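PDB 3ZBH: ESXA from Geobacillus thermodenitrificans, which is of unknown function but belongs to the WXG100 (ESAT-6) family and is probably a small helical substrate of a type VII secretion system. Local coordinates for residues B[76-79]-B[80-83]. Residues are numbered along the deposited sequence; the frame is centred on the assembly and turned at random.
Sequences GQQL and HNSA. With ACT (acetate ion), chain N.
Gln77 and Asn81 lie one turn apart on a continuous alpha helix and join their side-chain amides. Gln77 NE2 donates to Asn81 OD1 over 3.1 Å. The bond is bent, with an N-H...O angle of 142°. OD1 lies near the amide plane of Gln77, but NE2 stands above the carbonyl plane of Asn81, away from its lone pairs. The two amide planes are 41° apart. Gln77 reaches forward because CG lies opposite the backbone N (chi1 178°), beside the carbonyl carbon, and the chain then bends at chi2.

The backbone bonds are those of a regular alpha helix, each from residue i+4 to residue i. His80 N donates to Gly76 O at 3.1 Å and Asn81 N to Gln77 O at 3.0 Å. Ser82 N bonds to Gln78 O, and Ala83 N to Leu79 O. Gln78 O also accepts from a water, 2.8 Å away. That water is hydrogen-bonded to Ser82 OG as well, bridging one helical turn.

His80 NE2 donates to OXT of an acetate ion at 2.9 Å; OXT lies at the ring edge, in the plane of the ring. Arg19 NH1 also binds this acetate, which probably came from the crystallisation liquor.

Residues 76-83 lie on helix 48-95 of the helical hairpin characteristic of WXG100 proteins. Leu79 and His80 touch Ala18 of helix 11-45, and Ala83 packs on Leu14 and Arg15. Trp46 of the second subunit packs on Gln78 and Leu79, and its NE1 is hydrogen-bonded to Ser82 OG. These two turns therefore face both helix 11-45 of the same chain and the second subunit.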
loop_
_atom_site.group_PDB
_atom_site.type_symbol
_atom_site.label_atom_id
_atom_site.label_comp_id
_atom_site.label_asym_id
_atom_site.label_seq_id
_atom_site.Cartn_x
_atom_site.Cartn_y
_atom_site.Cartn_z
ATOM N N GLY B 76 -10.186 7.690 9.788
ATOM C CA GLY B 76 -9.846 9.098 9.753
ATOM C C GLY B 76 -11.037 9.948 10.131
ATOM O O GLY B 76 -10.920 10.915 10.893
ATOM N N GLN B 77 -12.196 9.587 9.580
ATOM C CA GLN B 77 -13.380 10.373 9.848
ATOM C C GLN B 77 -13.783 10.283 11.341
ATOM O O GLN B 77 -14.144 11.300 11.959
ATOM C CB GLN B 77 -14.546 9.927 8.957
ATOM C CG GLN B 77 -15.834 10.715 9.251
ATOM C CD GLN B 77 -15.650 12.189 8.970
ATOM O OE1 GLN B 77 -15.405 12.566 7.823
ATOM N NE2 GLN B 77 -15.732 13.033 10.006
ATOM N N GLN B 78 -13.764 9.083 11.899
ATOM C CA GLN B 78 -14.168 8.898 13.322
ATOM C C GLN B 78 -13.181 9.558 14.305
ATOM O O GLN B 78 -13.577 10.005 15.388
ATOM C CB GLN B 78 -14.316 7.408 13.650
ATOM C CG GLN B 78 -15.554 6.731 13.037
ATOM C CD GLN B 78 -16.876 7.502 13.251
ATOM O OE1 GLN B 78 -17.761 7.420 12.405
ATOM N NE2 GLN B 78 -17.004 8.261 14.358
ATOM N N LEU B 79 -11.903 9.605 13.932
ATOM C CA LEU B 79 -10.890 10.351 14.717
ATOM C C LEU B 79 -11.109 11.854 14.719
ATOM O O LEU B 79 -10.948 12.520 15.736
ATOM C CB LEU B 79 -9.475 10.047 14.225
ATOM C CG LEU B 79 -8.941 8.666 14.658
ATOM C CD1 LEU B 79 -7.697 8.289 13.878
ATOM C CD2 LEU B 79 -8.655 8.665 16.159
ATOM N N HIS B 80 -11.453 12.398 13.562
ATOM C CA HIS B 80 -11.865 13.786 13.509
ATOM C C HIS B 80 -13.084 14.017 14.369
ATOM O O HIS B 80 -13.143 15.019 15.073
ATOM C CB HIS B 80 -12.146 14.226 12.072
ATOM C CG HIS B 80 -10.911 14.674 11.331
ATOM N ND1 HIS B 80 -10.508 14.097 10.196
ATOM C CD2 HIS B 80 -9.993 15.683 11.607
ATOM C CE1 HIS B 80 -9.395 14.710 9.745
ATOM N NE2 HIS B 80 -9.078 15.674 10.611
ATOM N N ASN B 81 -14.062 13.123 14.306
ATOM C CA ASN B 81 -15.259 13.270 15.163
ATOM C C ASN B 81 -14.879 13.242 16.643
ATOM O O ASN B 81 -15.390 14.042 17.432
ATOM C CB ASN B 81 -16.291 12.157 14.916
ATOM C CG ASN B 81 -16.982 12.288 13.584
ATOM O OD1 ASN B 81 -16.857 13.303 12.915
ATOM N ND2 ASN B 81 -17.679 11.244 13.173
ATOM N N SER B 82 -13.997 12.307 17.003
ATOM C CA SER B 82 -13.580 12.171 18.413
ATOM C C SER B 82 -12.782 13.385 18.851
ATOM O O SER B 82 -12.856 13.785 19.974
ATOM C CB SER B 82 -12.703 10.916 18.643
ATOM O OG SER B 82 -13.471 9.756 18.665
ATOM N N ALA B 83 -11.986 13.956 17.955
ATOM C CA ALA B 83 -11.199 15.114 18.309
ATOM C C ALA B 83 -12.119 16.319 18.633
ATOM O O ALA B 83 -11.871 17.041 19.593
ATOM C CB ALA B 83 -10.185 15.438 17.205
HETATM C C ACT N . -8.246 18.778 10.269
HETATM O O ACT N . -8.858 19.172 11.290
HETATM O OXT ACT N . -7.276 17.981 10.344
HETATM C CH3 ACT N . -8.691 19.253 8.914
HETATM O O HOH W 1 -15.537 8.587 16.820
#